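Local atomic coordinates of oxidoreductase protein (Agrobacterium radiobacter, PDB entry 5UI9), a protein that binds NAD and (2S)-2,3-dihydroxy-2-methylpropanoic acid and probably acts as an NAD-dependent oxidoreductase of the Gfo/Idh/MocA family. Residues 14-19 / 286-291; 181-186 / 242-247; 130-135 / 259-264. One frame throughout, in Å; residues are numbered along the deposited sequence.

Contact 1 of 3, residues 14-19 / 286-291; sequences GFFAVN and RPWHNI. With NAD (nicotinamide-adenine-dinucleotide), chain C; 8A1 ((2S)-2,3-dihydroxy-2-methylpropanoic acid), chain D.
With chi1 at 169°, Phe15 swings its ring away from its own backbone N and out beyond the diphosphate of NAD to meet Trp288, whose indole comes from the opposite direction. The two rings form an offset edge-to-face pair, planes at 71° and centroids 5.6 Å apart, in which the edge of Phe15 is presented to the face of the six-membered ring of Trp288. Phe15 CZ and Trp288 CZ2 are the nearest atoms, at 3.8 Å.

Phe16 has the same anti first torsion but sends its ring to another target, the nicotinamide. One of its faces lies against the cofactor ring, with CD1 only 3.2 Å from NAD C4N, while Ile291 CG2 meets the ring edge near its plane, 3.6 Å from Phe16 CZ. The branched Ile291 suits this corner because its other arm, CD1, reaches toward the carboxylate oxygen OXT of 8A1. Trp288 offers the acid an edge as well, CH2 standing 3.7 Å from the methyl carbon C3 of 8A1.

Backbone amides grip the diphosphate in the middle of the cofactor. Phe15 N donates to NAD O2A at 3.0 Å and almost straight (175°), and Phe16 N donates to NAD O2N at 2.9 Å, one amide for each phosphate. Gly14, with no side chain, lets the diphosphate come close to its CA, as expected of a Rossmann-type glycine-rich turn before a helix.

Across the nicotinamide from Phe16 lies the dihydroxy acid, 8A1 OXT 3.3 Å from NAD C4N. Phe16 blocks one face, so hydride exchange at C4N, the redox carbon of NAD, probably uses the face where the acid lies, although here its carboxylate is nearest.

Contact 2 of 3, residues 181-186 / 242-247; sequences IHTLDI and PETLID. With 8A1 ((2S)-2,3-dihydroxy-2-methylpropanoic acid), chain D.
In the Gfo/Idh/MocA C-terminal domain, the helix 175-191 packs against the large mixed sheet, and here Thr183 and Ile186 of that helix meet Thr244 and Ile246 of the segment that runs into strand 245-250. All four residues are buried; beta-branching suits the strand, and on the helix it supplies compact apolar branches. Ile186 does most of the work: its CG2 branch lies 3.9 Å from Ile246 CD1, the two side chains crossing at a slant, whereas its CD1 extends tip to tip toward Thr244. Phe153 of strand 148-156 packs into the same cluster, touching Thr183, Ile186 and Ile246.

Thr183 CG2 and Thr244 CG2 are 4.3 Å apart. Thr183 OG1 and Thr244 OG1, at 5.2 Å, are too distant for a direct bond, and a water bridges them, 2.8 Å from Thr183 OG1 and 2.7 Å from Thr244 OG1; Thr183 OG1 also bonds weakly to Leu179 O.

One residue earlier on the helix, His182 turns to the pocket of the bound acid. Glu125 bonds its ND1 and Phe127 stacks on its ring, which fixes the imidazole's rotation, and NE2 donates in the ring plane to 8A1 O at 2.6 Å, with an N-H...O angle of 167°.

Contact 3 of 3, residues 130-135 / 259-264; sequences QTPIQA and QGYRLE
The Tyr261 ring is met obliquely by Pro132, whose CG approaches Tyr261 CD1 to 3.7 Å and Tyr261 CE1 to 3.9 Å, while Pro132 CB lies 4.0 Å from CD1. The pyrrolidine and the phenol slant across one another, a compact apolar ring fitted against a broad one. Asn290 of helix 289-308 touches both residues, so this is a junction of three elements. Proline is at home here because it sits in the first turn of helix 131-141, where a residue needs no backbone N-H to bond back along the helix; Gln130 is its N-cap.

One turn further on, Ala135 presents its CB to Leu263 CD2 at 3.8 Å. The small alanine lets the strand draw near the helix, and Leu263, its CG anti to the backbone N (chi1 179°), sends a methyl branch into the approach.

Away from the helix, on the other side of the strand, Arg262 and Glu264 form a salt bridge. Arg262 NH1 donates at 2.6 Å to Glu264 OE2, which accepts through its lone pair pointing away from the other carboxylate oxygen and is tilted 17° out of the guanidinium plane; NH2 adds only a weak bond. Arg262 also touches a neighbouring molecule in the crystal, so its pose may owe something to packing.

Gly260 and Tyr261 both have positive phi, which glycine takes easily and which is unusual for tyrosine. Tyr261 and Arg262 together lie opposite Ser258, the pattern of a G1 beta bulge, here at the tight turn between antiparallel strands 253-258 and 262-266 of the mixed sheet.

Overall arrangement
Contact 2 is fully buried, while contacts 1 and 3 are partly so. Contacts 2 and 3 both pack a helix on the same mixed sheet, with strand 253-258 lying between their strands, and Glu243 ties them by a probable hydrogen bond to Gly260 N. Contact 1 instead joins the nucleotide-binding turn to the start of helix 289-308; from there Ile291 packs on Pro242 of contact 2, and Asn290 lies against Pro132 and Tyr261 of contact 3. Their chemistry follows their place: aromatic rings and backbone amides around NAD, branched aliphatics with one bridging water in the core, and apolar packing backed by a surface ion pair near the edge of the sheet.

Contact 1 of 3, residues 14-19 / 286-291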
loop_
_atom_site.group_PDB
_atom_site.type_symbol
_atom_site.label_atom_id
_atom_site.label_comp_id
_atom_site.label_asym_id
_atom_site.label_seq_id
_atom_site.Cartn_x
_atom_site.Cartn_y
_atom_site.Cartn_z
ATOM N N GLY A 14 -2.350 -24.531 25.508
ATOM C CA GLY A 14 -2.380 -24.918 24.102
ATOM C C GLY A 14 -1.076 -24.695 23.374
ATOM O O GLY A 14 -0.008 -24.631 23.986
ATOM N N PHE A 15 -1.186 -24.559 22.056
ATOM C CA PHE A 15 -0.045 -24.366 21.165
ATOM C C PHE A 15 0.814 -23.167 21.571
ATOM O O PHE A 15 2.010 -23.315 21.849
ATOM C CB PHE A 15 -0.553 -24.205 19.725
ATOM C CG PHE A 15 0.493 -23.744 18.742
ATOM C CD1 PHE A 15 1.484 -24.615 18.297
ATOM C CD2 PHE A 15 0.474 -22.442 18.243
ATOM C CE1 PHE A 15 2.439 -24.194 17.371
ATOM C CE2 PHE A 15 1.425 -22.017 17.321
ATOM C CZ PHE A 15 2.411 -22.893 16.890
ATOM N N PHE A 16 0.200 -21.989 21.624
ATOM C CA PHE A 16 0.954 -20.777 21.915
ATOM C C PHE A 16 1.343 -20.605 23.383
ATOM O O PHE A 16 2.357 -19.967 23.676
ATOM C CB PHE A 16 0.231 -19.523 21.418
ATOM C CG PHE A 16 1.146 -18.337 21.280
ATOM C CD1 PHE A 16 2.078 -18.286 20.244
ATOM C CD2 PHE A 16 1.116 -17.300 22.204
ATOM C CE1 PHE A 16 2.934 -17.208 20.115
ATOM C CE2 PHE A 16 1.979 -16.217 22.081
ATOM C CZ PHE A 16 2.878 -16.164 21.028
ATOM N N ALA A 17 0.558 -21.168 24.295
ATOM C CA ALA A 17 0.848 -21.054 25.738
ATOM C C ALA A 17 2.196 -21.637 26.164
ATOM O O ALA A 17 2.750 -21.206 27.166
ATOM C CB ALA A 17 -0.260 -21.694 26.557
ATOM N N VAL A 18 2.715 -22.605 25.407
ATOM C CA VAL A 18 4.051 -23.163 25.657
ATOM C C VAL A 18 5.107 -22.049 25.606
ATOM O O VAL A 18 6.033 -22.046 26.417
ATOM C CB VAL A 18 4.393 -24.306 24.661
ATOM C CG1 VAL A 18 5.843 -24.776 24.821
ATOM C CG2 VAL A 18 3.425 -25.479 24.838
ATOM N N ASN A 19 4.946 -21.100 24.673
ATOM C CA ASN A 19 5.828 -19.925 24.585
ATOM C C ASN A 19 5.668 -19.019 25.795
ATOM O O ASN A 19 6.648 -18.497 26.306
ATOM C CB ASN A 19 5.567 -19.095 23.325
ATOM C CG ASN A 19 5.815 -19.868 22.052
ATOM O OD1 ASN A 19 6.918 -20.350 21.809
ATOM N ND2 ASN A 19 4.780 -19.992 21.229
ATOM N N ARG A 286 13.218 -20.938 15.125
ATOM C CA ARG A 286 12.942 -20.321 13.829
ATOM C C ARG A 286 11.710 -21.021 13.222
ATOM O O ARG A 286 11.616 -22.238 13.324
ATOM C CB ARG A 286 14.151 -20.449 12.896
ATOM C CG ARG A 286 15.400 -19.725 13.389
ATOM C CD ARG A 286 16.556 -19.875 12.412
ATOM N NE ARG A 286 17.736 -19.117 12.841
ATOM C CZ ARG A 286 17.876 -17.789 12.759
ATOM N NH1 ARG A 286 16.909 -17.011 12.268
ATOM N NH2 ARG A 286 19.002 -17.222 13.181
ATOM N N PRO A 287 10.750 -20.298 12.632
ATOM C CA PRO A 287 10.772 -18.852 12.419
ATOM C C PRO A 287 9.950 -18.037 13.445
ATOM O O PRO A 287 9.610 -16.894 13.169
ATOM C CB PRO A 287 10.123 -18.741 11.040
ATOM C CG PRO A 287 9.055 -19.784 11.090
ATOM C CD PRO A 287 9.603 -20.912 11.939
ATOM N N TRP A 288 9.633 -18.607 14.607
ATOM C CA TRP A 288 8.810 -17.912 15.623
ATOM C C TRP A 288 9.584 -16.980 16.560
ATOM O O TRP A 288 8.979 -16.323 17.416
ATOM C CB TRP A 288 8.061 -18.938 16.473
ATOM C CG TRP A 288 7.020 -19.657 15.717
ATOM C CD1 TRP A 288 7.171 -20.799 14.988
ATOM C CD2 TRP A 288 5.647 -19.284 15.608
ATOM N NE1 TRP A 288 5.969 -21.165 14.435
ATOM C CE2 TRP A 288 5.017 -20.250 14.796
ATOM C CE3 TRP A 288 4.885 -18.228 16.125
ATOM C CZ2 TRP A 288 3.655 -20.192 14.481
ATOM C CZ3 TRP A 288 3.528 -18.169 15.813
ATOM C CH2 TRP A 288 2.930 -19.146 14.997
ATOM N N HIS A 289 10.905 -16.947 16.415
ATOM C CA HIS A 289 11.788 -16.285 17.377
ATOM C C HIS A 289 11.500 -14.802 17.643
ATOM O O HIS A 289 11.600 -14.361 18.786
ATOM C CB HIS A 289 13.273 -16.558 17.066
ATOM C CG HIS A 289 13.739 -16.059 15.737
ATOM N ND1 HIS A 289 14.629 -15.016 15.615
ATOM C CD2 HIS A 289 13.486 -16.484 14.476
ATOM C CE1 HIS A 289 14.887 -14.804 14.336
ATOM N NE2 HIS A 289 14.199 -15.677 13.624
ATOM N N ASN A 290 11.101 -14.055 16.617
ATOM C CA ASN A 290 10.736 -12.648 16.791
ATOM C C ASN A 290 9.525 -12.500 17.723
ATOM O O ASN A 290 9.550 -11.674 18.632
ATOM C CB ASN A 290 10.446 -11.992 15.431
ATOM C CG ASN A 290 10.204 -10.491 15.523
ATOM O OD1 ASN A 290 10.544 -9.836 16.512
ATOM N ND2 ASN A 290 9.616 -9.936 14.471
ATOM N N ILE A 291 8.485 -13.305 17.487
ATOM C CA ILE A 291 7.277 -13.311 18.322
ATOM C C ILE A 291 7.626 -13.787 19.729
ATOM O O ILE A 291 7.185 -13.202 20.730
ATOM C CB ILE A 291 6.155 -14.189 17.698
ATOM C CG1 ILE A 291 5.642 -13.549 16.394
ATOM C CG2 ILE A 291 4.997 -14.401 18.678
ATOM C CD1 ILE A 291 4.683 -14.419 15.605
HETATM P PA NAD C . -5.101 -23.882 21.132
HETATM O O1A NAD C . -6.455 -24.420 20.723
HETATM O O2A NAD C . -3.846 -24.587 20.696
HETATM O O5B NAD C . -5.070 -23.761 22.727
HETATM C C5B NAD C . -6.207 -23.397 23.498
HETATM C C4B NAD C . -6.205 -24.275 24.740
HETATM O O4B NAD C . -7.140 -23.749 25.676
HETATM C C3B NAD C . -6.627 -25.707 24.447
HETATM O O3B NAD C . -5.663 -26.610 25.008
HETATM C C2B NAD C . -7.999 -25.859 25.087
HETATM O O2B NAD C . -8.192 -27.167 25.626
HETATM C C1B NAD C . -7.967 -24.799 26.176
HETATM N N9A NAD C . -9.254 -24.183 26.575
HETATM C C8A NAD C . -10.196 -23.640 25.779
HETATM N N7A NAD C . -11.213 -23.141 26.529
HETATM C C5A NAD C . -10.916 -23.349 27.826
HETATM C C6A NAD C . -11.543 -23.077 29.147
HETATM N N6A NAD C . -12.740 -22.457 29.244
HETATM N N1A NAD C . -10.874 -23.465 30.258
HETATM C C2A NAD C . -9.679 -24.090 30.204
HETATM N N3A NAD C . -9.058 -24.366 29.041
HETATM C C4A NAD C . -9.613 -24.027 27.847
HETATM O O3 NAD C . -5.027 -22.338 20.693
HETATM P PN NAD C . -3.646 -21.545 20.424
HETATM O O1N NAD C . -3.182 -21.782 19.008
HETATM O O2N NAD C . -2.692 -21.803 21.562
HETATM O O5D NAD C . -4.208 -20.051 20.489
HETATM C C5D NAD C . -4.780 -19.560 21.695
HETATM C C4D NAD C . -4.905 -18.054 21.581
HETATM O O4D NAD C . -3.597 -17.502 21.396
HETATM C C3D NAD C . -5.755 -17.636 20.390
HETATM O O3D NAD C . -6.710 -16.650 20.794
HETATM C C2D NAD C . -4.762 -17.076 19.386
HETATM O O2D NAD C . -5.282 -15.981 18.631
HETATM C C1D NAD C . -3.604 -16.622 20.272
HETATM N N1N NAD C . -2.276 -16.595 19.632
HETATM C C2N NAD C . -1.524 -15.499 19.842
HETATM C C3N NAD C . -0.257 -15.356 19.298
HETATM C C7N NAD C . 0.510 -14.094 19.584
HETATM O O7N NAD C . 0.374 -13.549 20.677
HETATM N N7N NAD C . 1.326 -13.579 18.661
HETATM C C4N NAD C . 0.246 -16.390 18.506
HETATM C C5N NAD C . -0.536 -17.527 18.297
HETATM C C6N NAD C . -1.800 -17.614 18.881
HETATM O OXT 8A1 D . 0.917 -14.437 15.982
HETATM C C 8A1 D . -0.316 -14.609 15.824
HETATM O O 8A1 D . -1.168 -14.036 16.538
HETATM C CA 8A1 D . -0.797 -15.526 14.730
HETATM C CB 8A1 D . -1.081 -14.641 13.517
HETATM O O1 8A1 D . -1.362 -15.418 12.348
HETATM O O2 8A1 D . -1.996 -16.200 15.149
HETATM C C3 8A1 D . 0.259 -16.593 14.433
#

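Contact 2 of 3, residues 181-186 / 242-247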
loop_
_atom_site.group_PDB
_atom_site.type_symbol
_atom_site.label_atom_id
_atom_site.label_comp_id
_atom_site.label_asym_id
_atom_site.label_seq_id
_atom_site.Cartn_x
_atom_site.Cartn_y
_atom_site.Cartn_z
ATOM N N ILE A 181 -5.453 -7.742 13.336
ATOM C CA ILE A 181 -5.531 -7.208 14.687
ATOM C C ILE A 181 -4.159 -6.716 15.189
ATOM O O ILE A 181 -4.078 -5.655 15.801
ATOM C CB ILE A 181 -6.177 -8.251 15.637
ATOM C CG1 ILE A 181 -6.666 -7.604 16.933
ATOM C CG2 ILE A 181 -5.240 -9.419 15.929
ATOM C CD1 ILE A 181 -7.725 -8.440 17.625
ATOM N N HIS A 182 -3.093 -7.462 14.890
ATOM C CA HIS A 182 -1.731 -7.040 15.200
ATOM C C HIS A 182 -1.298 -5.852 14.353
ATOM O O HIS A 182 -0.755 -4.878 14.874
ATOM C CB HIS A 182 -0.705 -8.152 14.941
ATOM C CG HIS A 182 -0.868 -9.372 15.791
ATOM N ND1 HIS A 182 -0.804 -9.339 17.170
ATOM C CD2 HIS A 182 -1.025 -10.672 15.452
ATOM C CE1 HIS A 182 -0.942 -10.566 17.640
ATOM N NE2 HIS A 182 -1.087 -11.392 16.620
ATOM N N THR A 183 -1.494 -5.960 13.038
ATOM C CA THR A 183 -1.004 -4.944 12.104
ATOM C C THR A 183 -1.697 -3.594 12.328
ATOM O O THR A 183 -1.067 -2.538 12.233
ATOM C CB THR A 183 -1.209 -5.380 10.637
ATOM O OG1 THR A 183 -1.031 -6.796 10.516
ATOM C CG2 THR A 183 -0.222 -4.676 9.730
ATOM N N LEU A 184 -2.997 -3.650 12.603
ATOM C CA LEU A 184 -3.783 -2.472 12.981
ATOM C C LEU A 184 -3.325 -1.864 14.308
ATOM O O LEU A 184 -3.326 -0.638 14.468
ATOM C CB LEU A 184 -5.274 -2.830 13.064
ATOM C CG LEU A 184 -5.943 -3.154 11.725
ATOM C CD1 LEU A 184 -7.271 -3.863 11.948
ATOM C CD2 LEU A 184 -6.129 -1.890 10.892
ATOM N N ASP A 185 -2.942 -2.718 15.254
ATOM C CA ASP A 185 -2.392 -2.247 16.527
ATOM C C ASP A 185 -1.072 -1.520 16.296
ATOM O O ASP A 185 -0.821 -0.486 16.922
ATOM C CB ASP A 185 -2.162 -3.397 17.511
ATOM C CG ASP A 185 -1.826 -2.899 18.905
ATOM O OD1 ASP A 185 -2.753 -2.429 19.597
ATOM O OD2 ASP A 185 -0.634 -2.938 19.291
ATOM N N ILE A 186 -0.238 -2.062 15.400
ATOM C CA ILE A 186 1.030 -1.411 15.059
ATOM C C ILE A 186 0.756 -0.046 14.419
ATOM O O ILE A 186 1.400 0.931 14.767
ATOM C CB ILE A 186 1.933 -2.287 14.157
ATOM C CG1 ILE A 186 2.408 -3.529 14.923
ATOM C CG2 ILE A 186 3.150 -1.493 13.676
ATOM C CD1 ILE A 186 3.011 -4.620 14.061
ATOM N N PRO A 242 7.702 -14.016 10.577
ATOM C CA PRO A 242 6.498 -13.225 10.846
ATOM C C PRO A 242 6.799 -11.721 10.827
ATOM O O PRO A 242 6.387 -10.973 11.734
ATOM C CB PRO A 242 6.153 -13.670 12.267
ATOM C CG PRO A 242 7.501 -13.812 12.905
ATOM C CD PRO A 242 8.482 -14.187 11.814
ATOM N N GLU A 243 7.526 -11.279 9.808
ATOM C CA GLU A 243 7.951 -9.893 9.720
ATOM C C GLU A 243 6.851 -9.004 9.166
ATOM O O GLU A 243 6.231 -9.331 8.148
ATOM C CB GLU A 243 9.171 -9.761 8.811
ATOM C CG GLU A 243 10.401 -10.484 9.310
ATOM C CD GLU A 243 11.466 -10.600 8.239
ATOM O OE1 GLU A 243 11.985 -11.710 8.020
ATOM O OE2 GLU A 243 11.768 -9.585 7.589
ATOM N N THR A 244 6.642 -7.869 9.831
ATOM C CA THR A 244 5.812 -6.784 9.330
ATOM C C THR A 244 6.729 -5.715 8.717
ATOM O O THR A 244 7.615 -5.186 9.401
ATOM C CB THR A 244 4.969 -6.162 10.465
ATOM O OG1 THR A 244 4.139 -7.168 11.069
ATOM C CG2 THR A 244 4.089 -5.021 9.934
ATOM N N LEU A 245 6.517 -5.406 7.435
ATOM C CA LEU A 245 7.307 -4.406 6.722
ATOM C C LEU A 245 6.634 -3.043 6.862
ATOM O O LEU A 245 5.413 -2.940 6.785
ATOM C CB LEU A 245 7.464 -4.795 5.243
ATOM C CG LEU A 245 7.921 -6.244 5.018
ATOM C CD1 LEU A 245 8.177 -6.507 3.539
ATOM C CD2 LEU A 245 9.157 -6.580 5.852
ATOM N N ILE A 246 7.428 -2.003 7.078
ATOM C CA ILE A 246 6.889 -0.693 7.433
ATOM C C ILE A 246 7.578 0.428 6.661
ATOM O O ILE A 246 8.808 0.529 6.661
ATOM C CB ILE A 246 6.971 -0.436 8.960
ATOM C CG1 ILE A 246 6.128 -1.479 9.714
ATOM C CG2 ILE A 246 6.482 0.974 9.293
ATOM C CD1 ILE A 246 6.211 -1.399 11.217
ATOM N N ASP A 247 6.764 1.247 5.992
ATOM C CA ASP A 247 7.212 2.491 5.369
ATOM C C ASP A 247 6.547 3.628 6.122
ATOM O O ASP A 247 5.352 3.557 6.384
ATOM C CB ASP A 247 6.785 2.571 3.897
ATOM C CG ASP A 247 7.297 1.407 3.051
ATOM O OD1 ASP A 247 8.088 0.570 3.536
ATOM O OD2 ASP A 247 6.886 1.333 1.880
HETATM O OXT 8A1 D . 0.917 -14.437 15.982
HETATM C C 8A1 D . -0.316 -14.609 15.824
HETATM O O 8A1 D . -1.168 -14.036 16.538
HETATM C CA 8A1 D . -0.797 -15.526 14.730
HETATM C CB 8A1 D . -1.081 -14.641 13.517
HETATM O O1 8A1 D . -1.362 -15.418 12.348
HETATM O O2 8A1 D . -1.996 -16.200 15.149
HETATM C C3 8A1 D . 0.259 -16.593 14.433
HETATM O O HOH W 1 1.513 -7.489 11.490
#

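Contact 3 of 3, residues 130-135 / 259-264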
loop_
_atom_site.group_PDB
_atom_site.type_symbol
_atom_site.label_atom_id
_atom_site.label_comp_id
_atom_site.label_asym_id
_atom_site.label_seq_id
_atom_site.Cartn_x
_atom_site.Cartn_y
_atom_site.Cartn_z
ATOM N N GLN A 130 7.743 -6.327 19.514
ATOM C CA GLN A 130 8.854 -6.848 18.719
ATOM C C GLN A 130 9.938 -5.774 18.590
ATOM O O GLN A 130 9.632 -4.592 18.408
ATOM C CB GLN A 130 8.387 -7.252 17.308
ATOM C CG GLN A 130 7.441 -8.447 17.247
ATOM C CD GLN A 130 6.787 -8.640 15.877
ATOM O OE1 GLN A 130 5.874 -9.469 15.720
ATOM N NE2 GLN A 130 7.240 -7.874 14.883
ATOM N N THR A 131 11.198 -6.187 18.683
ATOM C CA THR A 131 12.338 -5.265 18.567
ATOM C C THR A 131 12.285 -4.323 17.340
ATOM O O THR A 131 12.451 -3.118 17.498
ATOM C CB THR A 131 13.669 -6.043 18.620
ATOM O OG1 THR A 131 13.730 -6.774 19.852
ATOM C CG2 THR A 131 14.886 -5.109 18.521
ATOM N N PRO A 132 12.039 -4.854 16.127
ATOM C CA PRO A 132 11.983 -3.940 14.972
ATOM C C PRO A 132 10.865 -2.894 15.036
ATOM O O PRO A 132 11.059 -1.768 14.565
ATOM C CB PRO A 132 11.774 -4.882 13.772
ATOM C CG PRO A 132 11.289 -6.161 14.363
ATOM C CD PRO A 132 11.961 -6.259 15.698
ATOM N N ILE A 133 9.729 -3.246 15.633
ATOM C CA ILE A 133 8.610 -2.301 15.761
ATOM C C ILE A 133 8.921 -1.229 16.812
ATOM O O ILE A 133 8.576 -0.060 16.644
ATOM C CB ILE A 133 7.278 -3.003 16.139
ATOM C CG1 ILE A 133 6.979 -4.205 15.222
ATOM C CG2 ILE A 133 6.124 -2.004 16.137
ATOM C CD1 ILE A 133 7.074 -3.930 13.747
ATOM N N GLN A 134 9.554 -1.648 17.901
ATOM C CA GLN A 134 10.047 -0.734 18.935
ATOM C C GLN A 134 11.057 0.247 18.363
ATOM O O GLN A 134 11.037 1.425 18.710
ATOM C CB GLN A 134 10.685 -1.519 20.090
ATOM C CG GLN A 134 9.679 -2.317 20.912
ATOM C CD GLN A 134 8.904 -1.452 21.888
ATOM O OE1 GLN A 134 9.496 -0.760 22.715
ATOM N NE2 GLN A 134 7.578 -1.494 21.802
ATOM N N ALA A 135 11.921 -0.236 17.472
ATOM C CA ALA A 135 12.911 0.622 16.818
ATOM C C ALA A 135 12.261 1.675 15.911
ATOM O O ALA A 135 12.668 2.835 15.925
ATOM C CB ALA A 135 13.911 -0.215 16.039
ATOM N N GLN A 259 12.446 -6.402 4.570
ATOM C CA GLN A 259 12.701 -7.828 4.846
ATOM C C GLN A 259 14.091 -8.068 5.442
ATOM O O GLN A 259 15.053 -7.452 5.026
ATOM C CB GLN A 259 12.505 -8.652 3.551
ATOM C CG GLN A 259 13.204 -10.017 3.455
ATOM C CD GLN A 259 12.348 -11.174 3.926
ATOM O OE1 GLN A 259 11.409 -11.577 3.232
ATOM N NE2 GLN A 259 12.692 -11.749 5.087
ATOM N N GLY A 260 14.180 -8.992 6.394
ATOM C CA GLY A 260 15.429 -9.290 7.099
ATOM C C GLY A 260 15.767 -8.284 8.188
ATOM O O GLY A 260 16.919 -8.191 8.596
ATOM N N TYR A 261 14.760 -7.536 8.648
ATOM C CA TYR A 261 14.887 -6.548 9.728
ATOM C C TYR A 261 15.871 -5.411 9.448
ATOM O O TYR A 261 16.489 -4.872 10.368
ATOM C CB TYR A 261 15.231 -7.239 11.047
ATOM C CG TYR A 261 14.310 -8.382 11.365
ATOM C CD1 TYR A 261 13.016 -8.136 11.797
ATOM C CD2 TYR A 261 14.723 -9.711 11.232
ATOM C CE1 TYR A 261 12.150 -9.174 12.099
ATOM C CE2 TYR A 261 13.860 -10.764 11.528
ATOM C CZ TYR A 261 12.576 -10.485 11.966
ATOM O OH TYR A 261 11.694 -11.498 12.257
ATOM N N ARG A 262 15.997 -5.037 8.180
ATOM C CA ARG A 262 16.849 -3.928 7.793
ATOM C C ARG A 262 16.073 -2.623 7.945
ATOM O O ARG A 262 14.986 -2.483 7.397
ATOM C CB ARG A 262 17.326 -4.112 6.359
ATOM C CG ARG A 262 18.392 -3.106 5.958
ATOM C CD ARG A 262 19.201 -3.572 4.759
ATOM N NE ARG A 262 18.483 -3.423 3.490
ATOM C CZ ARG A 262 18.344 -2.281 2.809
ATOM N NH1 ARG A 262 18.863 -1.136 3.257
ATOM N NH2 ARG A 262 17.669 -2.281 1.658
ATOM N N LEU A 263 16.645 -1.673 8.682
ATOM C CA LEU A 263 15.982 -0.413 9.019
ATOM C C LEU A 263 16.738 0.760 8.395
ATOM O O LEU A 263 17.828 1.117 8.853
ATOM C CB LEU A 263 15.905 -0.267 10.545
ATOM C CG LEU A 263 15.275 0.987 11.149
ATOM C CD1 LEU A 263 13.870 1.211 10.618
ATOM C CD2 LEU A 263 15.259 0.857 12.666
ATOM N N GLU A 264 16.157 1.334 7.342
ATOM C CA GLU A 264 16.702 2.515 6.665
ATOM C C GLU A 264 16.016 3.762 7.177
ATOM O O GLU A 264 14.800 3.891 7.057
ATOM C CB GLU A 264 16.474 2.448 5.158
ATOM C CG GLU A 264 17.672 1.987 4.364
ATOM C CD GLU A 264 17.407 2.006 2.868
ATOM O OE1 GLU A 264 16.791 2.977 2.366
ATOM O OE2 GLU A 264 17.821 1.038 2.200
#